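Local coordinates for membrane-associated protein VP24 (Marburg virus - Musoke, Kenya, 1980, PDB 4OR8) that probably serves as a minor matrix protein in nucleocapsid assembly and virion budding, interacts with the nucleoprotein, and is a structural component of the virion, at residues L112-K117 and W139-V144; L106-L111 and G236-A241; R216-E221 and L229-V234; H73-F78 and H92-P97. All blocks are in the same frame, centred on the assembly; numbering follows the deposited sequence.

Contact 1 of 4, residues L112-K117 and W139-V144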
loop_
_atom_site.group_PDB
_atom_site.type_symbol
_atom_site.label_atom_id
_atom_site.label_comp_id
_atom_site.label_asym_id
_atom_site.label_seq_id
_atom_site.Cartn_x
_atom_site.Cartn_y
_atom_site.Cartn_z
ATOM N N LEU B 112 10.219 12.738 -4.895
ATOM C CA LEU B 112 9.803 14.129 -5.023
ATOM C C LEU B 112 10.695 14.891 -5.996
ATOM O O LEU B 112 10.218 15.737 -6.752
ATOM C CB LEU B 112 9.783 14.819 -3.659
ATOM C CG LEU B 112 8.495 14.625 -2.860
ATOM C CD1 LEU B 112 8.593 15.292 -1.504
ATOM C CD2 LEU B 112 7.321 15.183 -3.638
ATOM N N GLY B 113 11.988 14.586 -5.977
ATOM C CA GLY B 113 12.927 15.214 -6.887
ATOM C C GLY B 113 12.553 14.940 -8.332
ATOM O O GLY B 113 12.641 15.817 -9.190
ATOM N N VAL B 114 12.128 13.710 -8.594
ATOM C CA VAL B 114 11.669 13.316 -9.919
ATOM C C VAL B 114 10.397 14.067 -10.318
ATOM O O VAL B 114 10.279 14.546 -11.446
ATOM C CB VAL B 114 11.425 11.791 -9.986
ATOM C CG1 VAL B 114 10.739 11.403 -11.287
ATOM C CG2 VAL B 114 12.735 11.046 -9.829
ATOM N N ALA B 115 9.458 14.170 -9.380
ATOM C CA ALA B 115 8.169 14.817 -9.622
ATOM C C ALA B 115 8.342 16.277 -10.024
ATOM O O ALA B 115 7.627 16.782 -10.889
ATOM C CB ALA B 115 7.291 14.717 -8.394
ATOM N N LEU B 116 9.296 16.954 -9.397
ATOM C CA LEU B 116 9.573 18.350 -9.722
ATOM C C LEU B 116 10.063 18.540 -11.156
ATOM O O LEU B 116 10.041 19.656 -11.678
ATOM C CB LEU B 116 10.592 18.948 -8.748
ATOM C CG LEU B 116 10.085 19.681 -7.504
ATOM C CD1 LEU B 116 9.122 18.824 -6.707
ATOM C CD2 LEU B 116 11.261 20.100 -6.641
ATOM N N LYS B 117 10.515 17.462 -11.790
ATOM C CA LYS B 117 10.993 17.567 -13.166
ATOM C C LYS B 117 9.955 17.059 -14.163
ATOM O O LYS B 117 10.254 16.935 -15.346
ATOM C CB LYS B 117 12.330 16.841 -13.370
ATOM C CG LYS B 117 13.470 17.368 -12.505
ATOM C CD LYS B 117 13.735 18.851 -12.741
ATOM C CE LYS B 117 14.264 19.099 -14.148
ATOM N NZ LYS B 117 14.484 20.549 -14.413
ATOM N N TRP B 139 18.477 19.612 -5.201
ATOM C CA TRP B 139 18.633 19.554 -3.753
ATOM C C TRP B 139 17.982 18.305 -3.165
ATOM O O TRP B 139 18.522 17.684 -2.248
ATOM C CB TRP B 139 18.055 20.817 -3.109
ATOM C CG TRP B 139 17.788 20.682 -1.647
ATOM C CD1 TRP B 139 18.702 20.435 -0.668
ATOM C CD2 TRP B 139 16.520 20.804 -0.992
ATOM N NE1 TRP B 139 18.082 20.386 0.557
ATOM C CE2 TRP B 139 16.741 20.610 0.385
ATOM C CE3 TRP B 139 15.219 21.054 -1.437
ATOM C CZ2 TRP B 139 15.712 20.657 1.321
ATOM C CZ3 TRP B 139 14.196 21.106 -0.504
ATOM C CH2 TRP B 139 14.449 20.907 0.858
ATOM N N LEU B 140 16.825 17.932 -3.700
ATOM C CA LEU B 140 16.116 16.759 -3.205
ATOM C C LEU B 140 16.784 15.457 -3.641
ATOM O O LEU B 140 16.800 14.481 -2.893
ATOM C CB LEU B 140 14.655 16.787 -3.654
ATOM C CG LEU B 140 13.797 17.890 -3.032
ATOM C CD1 LEU B 140 12.503 18.062 -3.801
ATOM C CD2 LEU B 140 13.517 17.574 -1.573
ATOM N N LEU B 141 17.345 15.447 -4.844
ATOM C CA LEU B 141 17.943 14.234 -5.390
ATOM C C LEU B 141 19.357 13.973 -4.877
ATOM O O LEU B 141 19.735 12.825 -4.650
ATOM C CB LEU B 141 17.956 14.282 -6.922
ATOM C CG LEU B 141 16.604 14.205 -7.633
ATOM C CD1 LEU B 141 16.767 14.460 -9.119
ATOM C CD2 LEU B 141 15.957 12.856 -7.393
ATOM N N LEU B 142 20.135 15.034 -4.695
ATOM C CA LEU B 142 21.554 14.884 -4.379
ATOM C C LEU B 142 21.901 15.103 -2.905
ATOM O O LEU B 142 22.955 14.669 -2.444
ATOM C CB LEU B 142 22.391 15.822 -5.252
ATOM C CG LEU B 142 22.269 15.632 -6.763
ATOM C CD1 LEU B 142 23.108 16.664 -7.493
ATOM C CD2 LEU B 142 22.684 14.225 -7.158
ATOM N N GLU B 143 21.022 15.772 -2.169
ATOM C CA GLU B 143 21.313 16.102 -0.778
ATOM C C GLU B 143 20.332 15.462 0.195
ATOM O O GLU B 143 19.296 14.927 -0.206
ATOM C CB GLU B 143 21.317 17.619 -0.581
ATOM C CG GLU B 143 22.146 18.374 -1.604
ATOM C CD GLU B 143 21.998 19.877 -1.475
ATOM O OE1 GLU B 143 22.177 20.399 -0.354
ATOM O OE2 GLU B 143 21.695 20.533 -2.495
ATOM N N VAL B 144 20.670 15.522 1.479
ATOM C CA VAL B 144 19.806 15.007 2.532
ATOM C C VAL B 144 19.591 16.082 3.588
ATOM O O VAL B 144 18.995 15.833 4.636
ATOM C CB VAL B 144 20.401 13.751 3.195
ATOM C CG1 VAL B 144 20.525 12.623 2.179
ATOM C CG2 VAL B 144 21.755 14.070 3.822
#
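Leu140 and Leu141 close on Gly113, and this meeting forms the dense part of the contact. Lacking a side chain, Gly113 allows the backbones to approach until its CA lies 5.1 Å from the CA of Leu140. Leu140 rests its CB 4.0 Å from Gly113 CA, while Leu141 reaches the same carbon with CD2 at 3.9 Å. In both leucines CG lies anti to the carbonyl carbon (chi1 -68° in each), and from there the two branched ends part: that of Leu141 runs on toward Val114, whereas that of Leu140 turns to Leu112 and Leu116. The Leu116 and Leu140 side chains cross at about a right angle, with Leu116 CD2 3.7 Å from Leu140 CD1. Packing is looser at the flanks, where Leu112 CB stands 4.2 Å from Leu140 CD1 and Val114 CG2 stands 4.4 Å from Leu141 CD2. No hydrogen bond joins the two segments, but the Gly113 carbonyl accepts one from the Ser137 hydroxyl, one turn earlier in the partner helix. Further shielding comes from Val171, Phe174 and Phe175 of helix 161-178 and from Ile202 of strand 201-206. The solvent side is at the margins: Lys117 is partly exposed, and Leu142, next to the buried Leu141, is exposed. The arrangement is that of close helix-helix packing at a glycine, here joining helices 104-115 and 127-142 in the interior of the pyramidal VP24 fold.

Contact 2 of 4, residues L106-L111 and G236-A241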
loop_
_atom_site.group_PDB
_atom_site.type_symbol
_atom_site.label_atom_id
_atom_site.label_comp_id
_atom_site.label_asym_id
_atom_site.label_seq_id
_atom_site.Cartn_x
_atom_site.Cartn_y
_atom_site.Cartn_z
ATOM N N LEU B 106 14.030 8.839 2.613
ATOM C CA LEU B 106 15.047 9.238 1.652
ATOM C C LEU B 106 14.588 8.852 0.251
ATOM O O LEU B 106 14.894 9.534 -0.728
ATOM C CB LEU B 106 16.379 8.563 1.979
ATOM C CG LEU B 106 17.522 9.488 2.401
ATOM C CD1 LEU B 106 17.039 10.521 3.402
ATOM C CD2 LEU B 106 18.662 8.678 2.983
ATOM N N ALA B 107 13.848 7.751 0.164
ATOM C CA ALA B 107 13.317 7.288 -1.110
ATOM C C ALA B 107 12.178 8.193 -1.560
ATOM O O ALA B 107 11.993 8.423 -2.754
ATOM C CB ALA B 107 12.846 5.847 -0.998
ATOM N N LEU B 108 11.412 8.699 -0.599
ATOM C CA LEU B 108 10.351 9.648 -0.899
ATOM C C LEU B 108 10.963 10.939 -1.409
ATOM O O LEU B 108 10.451 11.558 -2.341
ATOM C CB LEU B 108 9.507 9.940 0.342
ATOM C CG LEU B 108 8.438 11.018 0.139
ATOM C CD1 LEU B 108 7.366 10.533 -0.816
ATOM C CD2 LEU B 108 7.826 11.447 1.455
ATOM N N ARG B 109 12.065 11.338 -0.782
ATOM C CA ARG B 109 12.772 12.554 -1.160
ATOM C C ARG B 109 13.217 12.461 -2.611
ATOM O O ARG B 109 13.063 13.406 -3.379
ATOM C CB ARG B 109 13.977 12.761 -0.245
ATOM C CG ARG B 109 14.668 14.104 -0.385
ATOM C CD ARG B 109 15.907 14.151 0.502
ATOM N NE ARG B 109 16.754 15.310 0.232
ATOM C CZ ARG B 109 16.833 16.378 1.016
ATOM N NH1 ARG B 109 16.119 16.442 2.133
ATOM N NH2 ARG B 109 17.631 17.384 0.684
ATOM N N ILE B 110 13.759 11.304 -2.974
ATOM C CA ILE B 110 14.177 11.027 -4.341
ATOM C C ILE B 110 12.988 11.095 -5.292
ATOM O O ILE B 110 13.077 11.665 -6.380
ATOM C CB ILE B 110 14.840 9.638 -4.440
ATOM C CG1 ILE B 110 16.192 9.648 -3.723
ATOM C CG2 ILE B 110 15.016 9.219 -5.888
ATOM C CD1 ILE B 110 16.911 8.321 -3.759
ATOM N N LEU B 111 11.872 10.519 -4.863
ATOM C CA LEU B 111 10.662 10.481 -5.669
ATOM C C LEU B 111 10.157 11.900 -5.923
ATOM O O LEU B 111 9.735 12.234 -7.031
ATOM C CB LEU B 111 9.600 9.632 -4.965
ATOM C CG LEU B 111 8.431 9.075 -5.779
ATOM C CD1 LEU B 111 7.855 7.856 -5.080
ATOM C CD2 LEU B 111 7.354 10.129 -5.965
ATOM N N GLY B 236 15.129 2.012 -2.114
ATOM C CA GLY B 236 14.254 2.021 -0.961
ATOM C C GLY B 236 12.832 1.724 -1.384
ATOM O O GLY B 236 12.547 1.591 -2.572
ATOM N N LEU B 237 11.934 1.625 -0.411
ATOM C CA LEU B 237 10.548 1.296 -0.693
ATOM C C LEU B 237 9.609 2.322 -0.078
ATOM O O LEU B 237 9.569 2.485 1.141
ATOM C CB LEU B 237 10.220 -0.098 -0.157
ATOM C CG LEU B 237 8.791 -0.603 -0.353
ATOM C CD1 LEU B 237 8.463 -0.704 -1.831
ATOM C CD2 LEU B 237 8.598 -1.945 0.332
ATOM N N VAL B 238 8.861 3.022 -0.925
ATOM C CA VAL B 238 7.851 3.952 -0.441
ATOM C C VAL B 238 6.487 3.272 -0.421
ATOM O O VAL B 238 5.991 2.829 -1.456
ATOM C CB VAL B 238 7.785 5.236 -1.288
ATOM C CG1 VAL B 238 6.669 6.134 -0.787
ATOM C CG2 VAL B 238 9.114 5.976 -1.243
ATOM N N ALA B 239 5.895 3.186 0.767
ATOM C CA ALA B 239 4.602 2.539 0.942
ATOM C C ALA B 239 3.513 3.284 0.189
ATOM O O ALA B 239 3.517 4.511 0.121
ATOM C CB ALA B 239 4.256 2.439 2.409
ATOM N N GLU B 240 2.579 2.525 -0.365
ATOM C CA GLU B 240 1.507 3.060 -1.193
ATOM C C GLU B 240 0.713 4.172 -0.509
ATOM O O GLU B 240 0.371 5.173 -1.139
ATOM C CB GLU B 240 0.575 1.918 -1.597
ATOM C CG GLU B 240 -0.440 2.265 -2.661
ATOM C CD GLU B 240 -1.202 1.042 -3.134
ATOM O OE1 GLU B 240 -0.755 -0.086 -2.834
ATOM O OE2 GLU B 240 -2.247 1.204 -3.799
ATOM N N ALA B 241 0.432 3.993 0.780
ATOM C CA ALA B 241 -0.364 4.949 1.546
ATOM C C ALA B 241 0.263 6.347 1.595
ATOM O O ALA B 241 -0.445 7.354 1.639
ATOM C CB ALA B 241 -0.608 4.427 2.945
#
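Val238 directs one methyl, CG2, at the backbone and side chains of the helix, and the other residues are arranged round it. Its chi1 of 177° sets CG1 anti to the backbone N and leaves CG2 beside that nitrogen, anti to the carbonyl carbon. CG2 lies 3.7 Å from Ala107 CB and 3.6 Å from the backbone N of Leu108. Ala107 points toward the strand, and its methyl touches both Val238 and Gly236, with Ala107 CB 4.1 Å from Gly236 CA. Leu108 stands to the flank and offers chiefly its CB, 4.3 Å from Val238 CG2. Leu111, one turn beyond Ala107, also faces the strand but reaches it more loosely, its CD1 4.5 Å from Val238 CG2. Leu237 points the other way, as the alternation of a strand requires. Helix and strand lie nearly perpendicular, at 81° with axes 7.6 Å apart, which confines the touching residues to a short patch. The strand itself is tied to its sheet neighbour by backbone hydrogen bonds of Gly236 with Val213 and of Val238 with Phe211. Leu108 and Leu111 also pack on helix 240-244; nearby, Glu240 forms salt bridges with Arg206, Arg244 and Arg244 of the second subunit. This is steep, apolar helix-on-sheet packing without a hydrogen bond across it, in which helix 104-115 lies against one face of the mixed sheet at the buried centre of the pyramidal VP24 fold.

Contact 3 of 4, residues R216-E221 and L229-V234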
loop_
_atom_site.group_PDB
_atom_site.type_symbol
_atom_site.label_atom_id
_atom_site.label_comp_id
_atom_site.label_asym_id
_atom_site.label_seq_id
_atom_site.Cartn_x
_atom_site.Cartn_y
_atom_site.Cartn_z
ATOM N N ARG B 216 20.698 4.407 -9.714
ATOM C CA ARG B 216 22.037 3.992 -10.121
ATOM C C ARG B 216 22.887 5.224 -10.403
ATOM O O ARG B 216 22.662 5.936 -11.379
ATOM C CB ARG B 216 21.976 3.092 -11.354
ATOM C CG ARG B 216 21.164 1.821 -11.151
ATOM C CD ARG B 216 21.035 1.040 -12.446
ATOM N NE ARG B 216 20.257 -0.185 -12.281
ATOM C CZ ARG B 216 19.997 -1.042 -13.264
ATOM N NH1 ARG B 216 20.455 -0.811 -14.488
ATOM N NH2 ARG B 216 19.280 -2.131 -13.025
ATOM N N ARG B 217 23.858 5.476 -9.532
ATOM C CA ARG B 217 24.668 6.682 -9.625
ATOM C C ARG B 217 26.160 6.368 -9.692
ATOM O O ARG B 217 26.565 5.206 -9.733
ATOM C CB ARG B 217 24.392 7.590 -8.427
ATOM C CG ARG B 217 24.769 6.974 -7.092
ATOM C CD ARG B 217 24.814 8.023 -5.994
ATOM N NE ARG B 217 23.489 8.539 -5.659
ATOM C CZ ARG B 217 22.853 8.279 -4.522
ATOM N NH1 ARG B 217 23.424 7.510 -3.602
ATOM N NH2 ARG B 217 21.650 8.793 -4.299
ATOM N N ILE B 218 26.972 7.419 -9.711
ATOM C CA ILE B 218 28.418 7.271 -9.641
ATOM C C ILE B 218 28.936 7.945 -8.385
ATOM O O ILE B 218 28.783 9.152 -8.207
ATOM C CB ILE B 218 29.118 7.876 -10.867
ATOM C CG1 ILE B 218 28.764 7.082 -12.123
ATOM C CG2 ILE B 218 30.623 7.891 -10.662
ATOM C CD1 ILE B 218 29.446 7.583 -13.371
ATOM N N ASP B 219 29.541 7.155 -7.506
ATOM C CA ASP B 219 30.071 7.674 -6.254
ATOM C C ASP B 219 31.500 8.175 -6.410
ATOM O O ASP B 219 32.322 7.550 -7.079
ATOM C CB ASP B 219 29.998 6.610 -5.159
ATOM C CG ASP B 219 28.681 6.638 -4.409
ATOM O OD1 ASP B 219 27.751 7.340 -4.864
ATOM O OD2 ASP B 219 28.575 5.958 -3.366
ATOM N N ILE B 220 31.783 9.311 -5.784
ATOM C CA ILE B 220 33.111 9.903 -5.820
ATOM C C ILE B 220 33.768 9.816 -4.448
ATOM O O ILE B 220 33.442 10.586 -3.544
ATOM C CB ILE B 220 33.047 11.374 -6.256
ATOM C CG1 ILE B 220 32.315 11.494 -7.596
ATOM C CG2 ILE B 220 34.447 11.968 -6.336
ATOM C CD1 ILE B 220 32.210 12.908 -8.121
ATOM N N GLU B 221 34.694 8.874 -4.296
ATOM C CA GLU B 221 35.370 8.663 -3.019
ATOM C C GLU B 221 36.735 9.346 -2.972
ATOM O O GLU B 221 37.572 9.148 -3.854
ATOM C CB GLU B 221 35.508 7.174 -2.731
ATOM N N LEU B 229 36.214 6.943 -8.942
ATOM C CA LEU B 229 34.808 6.910 -9.335
ATOM C C LEU B 229 34.328 5.480 -9.537
ATOM O O LEU B 229 34.989 4.684 -10.203
ATOM C CB LEU B 229 34.582 7.711 -10.619
ATOM C CG LEU B 229 35.117 9.142 -10.700
ATOM C CD1 LEU B 229 34.419 9.888 -11.821
ATOM C CD2 LEU B 229 34.960 9.883 -9.386
ATOM N N SER B 230 33.169 5.163 -8.972
ATOM C CA SER B 230 32.636 3.808 -9.050
ATOM C C SER B 230 31.121 3.802 -9.210
ATOM O O SER B 230 30.439 4.740 -8.807
ATOM C CB SER B 230 33.032 3.009 -7.807
ATOM O OG SER B 230 32.592 1.666 -7.907
ATOM N N GLU B 231 30.603 2.733 -9.806
ATOM C CA GLU B 231 29.166 2.567 -9.965
ATOM C C GLU B 231 28.528 2.232 -8.623
ATOM O O GLU B 231 28.971 1.323 -7.923
ATOM C CB GLU B 231 28.867 1.461 -10.976
ATOM C CG GLU B 231 27.387 1.237 -11.234
ATOM C CD GLU B 231 26.748 2.372 -12.017
ATOM O OE1 GLU B 231 27.472 3.071 -12.757
ATOM O OE2 GLU B 231 25.519 2.566 -11.892
ATOM N N SER B 232 27.484 2.972 -8.266
ATOM C CA SER B 232 26.805 2.772 -6.992
ATOM C C SER B 232 25.305 2.559 -7.191
ATOM O O SER B 232 24.694 3.161 -8.072
ATOM C CB SER B 232 27.053 3.966 -6.071
ATOM O OG SER B 232 26.253 3.884 -4.908
ATOM N N VAL B 233 24.719 1.693 -6.373
ATOM C CA VAL B 233 23.294 1.400 -6.464
ATOM C C VAL B 233 22.619 1.467 -5.099
ATOM O O VAL B 233 22.997 0.752 -4.172
ATOM C CB VAL B 233 23.038 0.011 -7.082
ATOM C CG1 VAL B 233 21.570 -0.354 -6.974
ATOM C CG2 VAL B 233 23.493 -0.019 -8.535
ATOM N N VAL B 234 21.624 2.337 -4.977
ATOM C CA VAL B 234 20.825 2.413 -3.763
ATOM C C VAL B 234 19.367 2.195 -4.116
ATOM O O VAL B 234 18.961 2.410 -5.257
ATOM C CB VAL B 234 20.973 3.774 -3.050
ATOM C CG1 VAL B 234 22.412 3.996 -2.621
ATOM C CG2 VAL B 234 20.497 4.905 -3.946
#
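Arg217 and Ser232 form a hydrogen-bonded antiparallel pair in which each backbone N-H serves the other's carbonyl. Arg217 N gives to Ser232 O at 2.9 Å, and Ser232 N gives to Arg217 O at 2.8 Å; the second bond is nearly straight at the hydrogen (169°), although its donor is tilted 33° from the carbonyl plane. Two residues nearer the hairpin's tip, Asp219 and Ser230 repeat the exchange. Asp219 N reaches Ser230 O at 2.9 Å, nearly along the C=O axis, while the return bond from Ser230 N to Asp219 O is longer, 3.2 Å, with its donor in the carbonyl plane. Ser230 O also receives a CA-H...O contact from Ile218 CA at 3.3 Å. Non-hydrogen-bonded pairs alternate with these, giving the regular ladder of a beta hairpin formed by strands 210-221 and 228-239, whose outer part, here, lies at the protein surface. Arg217, Asp219, Ser230 and Ser232 share one face, where the Ser232 hydroxyl makes a weak bond to Asp219 OD2. The Arg217 guanidinium has Val234 CG2 over one of its faces; a first torsion of 63°, with CG between the backbone N and the carbonyl carbon, and a bend at chi3 bring it there. On the face of Ile218 and Ile220, Leu229 lies beside Ile220, with Leu229 CD2 3.6 Å from Ile220 CG1. Glu231 and Arg216 also lie on this face, but their charges do not meet: Arg216 NE instead forms a salt bridge with Glu214, and the Arg216 backbone bonds to Gln201 of the next strand.

Contact 4 of 4, residues H73-F78 and H92-P97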
loop_
_atom_site.group_PDB
_atom_site.type_symbol
_atom_site.label_atom_id
_atom_site.label_comp_id
_atom_site.label_asym_id
_atom_site.label_seq_id
_atom_site.Cartn_x
_atom_site.Cartn_y
_atom_site.Cartn_z
ATOM N N HIS B 73 16.389 -8.577 4.432
ATOM C CA HIS B 73 16.421 -10.032 4.363
ATOM C C HIS B 73 16.485 -10.551 2.922
ATOM O O HIS B 73 17.147 -11.550 2.644
ATOM C CB HIS B 73 15.213 -10.630 5.080
ATOM C CG HIS B 73 15.199 -12.125 5.085
ATOM N ND1 HIS B 73 16.233 -12.876 5.603
ATOM C CD2 HIS B 73 14.284 -13.010 4.626
ATOM C CE1 HIS B 73 15.952 -14.159 5.468
ATOM N NE2 HIS B 73 14.774 -14.268 4.879
ATOM N N LEU B 74 15.802 -9.866 2.013
ATOM C CA LEU B 74 15.774 -10.262 0.608
ATOM C C LEU B 74 17.140 -10.163 -0.084
ATOM O O LEU B 74 17.324 -10.687 -1.185
ATOM C CB LEU B 74 14.739 -9.433 -0.156
ATOM C CG LEU B 74 13.267 -9.643 0.198
ATOM C CD1 LEU B 74 12.391 -8.662 -0.566
ATOM C CD2 LEU B 74 12.848 -11.072 -0.087
ATOM N N LYS B 75 18.093 -9.485 0.550
ATOM C CA LYS B 75 19.447 -9.418 0.010
ATOM C C LYS B 75 20.207 -10.699 0.328
ATOM O O LYS B 75 21.300 -10.929 -0.186
ATOM C CB LYS B 75 20.204 -8.194 0.535
ATOM C CG LYS B 75 19.916 -6.910 -0.226
ATOM C CD LYS B 75 20.621 -5.722 0.409
ATOM C CE LYS B 75 22.121 -5.769 0.173
ATOM N NZ LYS B 75 22.457 -5.684 -1.274
ATOM N N SER B 76 19.621 -11.527 1.184
ATOM C CA SER B 76 20.172 -12.841 1.470
ATOM C C SER B 76 19.640 -13.861 0.470
ATOM O O SER B 76 18.539 -13.713 -0.057
ATOM C CB SER B 76 19.811 -13.276 2.890
ATOM O OG SER B 76 20.205 -14.617 3.122
ATOM N N ASN B 77 20.423 -14.899 0.210
ATOM C CA ASN B 77 19.968 -15.969 -0.663
ATOM C C ASN B 77 19.348 -17.108 0.138
ATOM O O ASN B 77 18.886 -18.098 -0.425
ATOM C CB ASN B 77 21.118 -16.485 -1.526
ATOM C CG ASN B 77 22.231 -17.085 -0.703
ATOM O OD1 ASN B 77 22.277 -18.296 -0.490
ATOM N ND2 ASN B 77 23.135 -16.239 -0.227
ATOM N N PHE B 78 19.335 -16.961 1.459
ATOM C CA PHE B 78 18.749 -17.973 2.328
ATOM C C PHE B 78 17.323 -17.604 2.718
ATOM O O PHE B 78 16.977 -17.544 3.896
ATOM C CB PHE B 78 19.630 -18.194 3.558
ATOM C CG PHE B 78 21.042 -18.559 3.214
ATOM C CD1 PHE B 78 21.351 -19.832 2.773
ATOM C CD2 PHE B 78 22.054 -17.623 3.308
ATOM C CE1 PHE B 78 22.644 -20.166 2.441
ATOM C CE2 PHE B 78 23.349 -17.953 2.979
ATOM C CZ PHE B 78 23.644 -19.225 2.542
ATOM N N HIS B 92 20.094 -6.980 -9.600
ATOM C CA HIS B 92 21.009 -5.878 -9.317
ATOM C C HIS B 92 20.775 -5.280 -7.934
ATOM O O HIS B 92 21.646 -4.609 -7.381
ATOM C CB HIS B 92 20.841 -4.792 -10.376
ATOM C CG HIS B 92 19.412 -4.468 -10.671
ATOM N ND1 HIS B 92 18.626 -5.250 -11.490
ATOM C CD2 HIS B 92 18.619 -3.458 -10.242
ATOM C CE1 HIS B 92 17.413 -4.731 -11.559
ATOM N NE2 HIS B 92 17.383 -3.642 -10.811
ATOM N N LEU B 93 19.587 -5.518 -7.384
ATOM C CA LEU B 93 19.240 -5.007 -6.065
ATOM C C LEU B 93 19.464 -6.039 -4.958
ATOM O O LEU B 93 20.089 -5.740 -3.940
ATOM C CB LEU B 93 17.791 -4.522 -6.042
ATOM C CG LEU B 93 17.430 -3.416 -7.037
ATOM C CD1 LEU B 93 16.013 -2.923 -6.811
ATOM C CD2 LEU B 93 18.417 -2.268 -6.945
ATOM N N PHE B 94 18.960 -7.253 -5.157
ATOM C CA PHE B 94 18.977 -8.262 -4.102
ATOM C C PHE B 94 20.122 -9.266 -4.209
ATOM O O PHE B 94 20.628 -9.749 -3.197
ATOM C CB PHE B 94 17.642 -9.005 -4.051
ATOM C CG PHE B 94 16.472 -8.119 -3.751
ATOM C CD1 PHE B 94 16.402 -7.428 -2.553
ATOM C CD2 PHE B 94 15.439 -7.979 -4.663
ATOM C CE1 PHE B 94 15.329 -6.610 -2.270
ATOM C CE2 PHE B 94 14.362 -7.165 -4.386
ATOM C CZ PHE B 94 14.308 -6.479 -3.186
ATOM N N LYS B 95 20.517 -9.588 -5.433
ATOM C CA LYS B 95 21.613 -10.526 -5.645
ATOM C C LYS B 95 22.912 -9.782 -5.964
ATOM O O LYS B 95 23.802 -10.305 -6.633
ATOM C CB LYS B 95 21.250 -11.528 -6.739
ATOM C CG LYS B 95 19.984 -12.305 -6.424
ATOM C CD LYS B 95 19.545 -13.172 -7.585
ATOM C CE LYS B 95 20.531 -14.285 -7.838
ATOM N NZ LYS B 95 19.993 -15.257 -8.819
ATOM N N ASN B 96 22.992 -8.549 -5.476
ATOM C CA ASN B 96 24.210 -7.756 -5.529
ATOM C C ASN B 96 24.475 -7.178 -4.148
ATOM O O ASN B 96 23.776 -6.266 -3.714
ATOM C CB ASN B 96 24.076 -6.630 -6.552
ATOM C CG ASN B 96 25.226 -5.640 -6.484
ATOM O OD1 ASN B 96 26.340 -5.987 -6.089
ATOM N ND2 ASN B 96 24.958 -4.396 -6.865
ATOM N N PRO B 97 25.484 -7.716 -3.449
ATOM C CA PRO B 97 25.772 -7.320 -2.065
ATOM C C PRO B 97 26.206 -5.863 -1.940
ATOM O O PRO B 97 26.074 -5.279 -0.865
ATOM C CB PRO B 97 26.926 -8.250 -1.668
ATOM C CG PRO B 97 26.838 -9.405 -2.615
ATOM C CD PRO B 97 26.356 -8.813 -3.902
#
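The Phe94 ring meets Leu74 and the backbone N of Lys75 obliquely; the Phe94 side chain runs beside that of Leu74, pointing the same way. Asn77 OD1 sits 3.4 Å above the centre of the Phe78 ring. Leu74 CB lies 3.5 Å from Phe94 CD1, and Leu74 CD1 continues along the ring to 3.9 Å from Phe94 CZ. Thr86 of helix 84-89 also touches the ring, and Leu74 packs on Trp83 and on Leu255 of the second subunit. Lys75 CA makes a CA-H...O contact of 3.4 Å with Phe94 O. The carbonyls of Leu74 and Phe94 are both held by Arg87, through NE and NH2 respectively. Bends at chi3 and chi4 (72° and 63°) carry the Lys75 amine to the carbonyl end of helix 91-94. Its NZ lies 2.8 Å from Asn96 O and hydrogen-bonds to Ser99 OG, which pairs also with the carbonyls of Leu93 and Asn96 but can donate fully to one at a time. Ser76 N bonds to His73 O at 2.9 Å, and Ser76 OG accepts from Phe78 N. A type I turn, followed by an ST turn, packs through Leu74 and Lys75 against the C-terminal end of helix 91-94 at the edge of the fold.

Overall arrangement
Contact 4 comes first along the chain. Helix 104-115 follows and serves contacts 1 and 2, whose centres are about 12 Å apart; contact 1 closes locally with helix 127-142, whereas contact 2 spans 124 residues to reach strand 228-239, with contacts 1 and 3 between its segments. Arg109 links contacts 1 and 2 by probable hydrogen bonds to the carbonyl of Trp139 and, weakly, of Leu140. Contact 3 lies on the same strand, its centre about 20 Å from that of contact 2, and touches contact 4 where Val233 meets Leu93. The mixed sheet thus lies between the helices of contacts 1 and 2 and the turns of contact 4; contacts 2 and 4 also reach the second subunit.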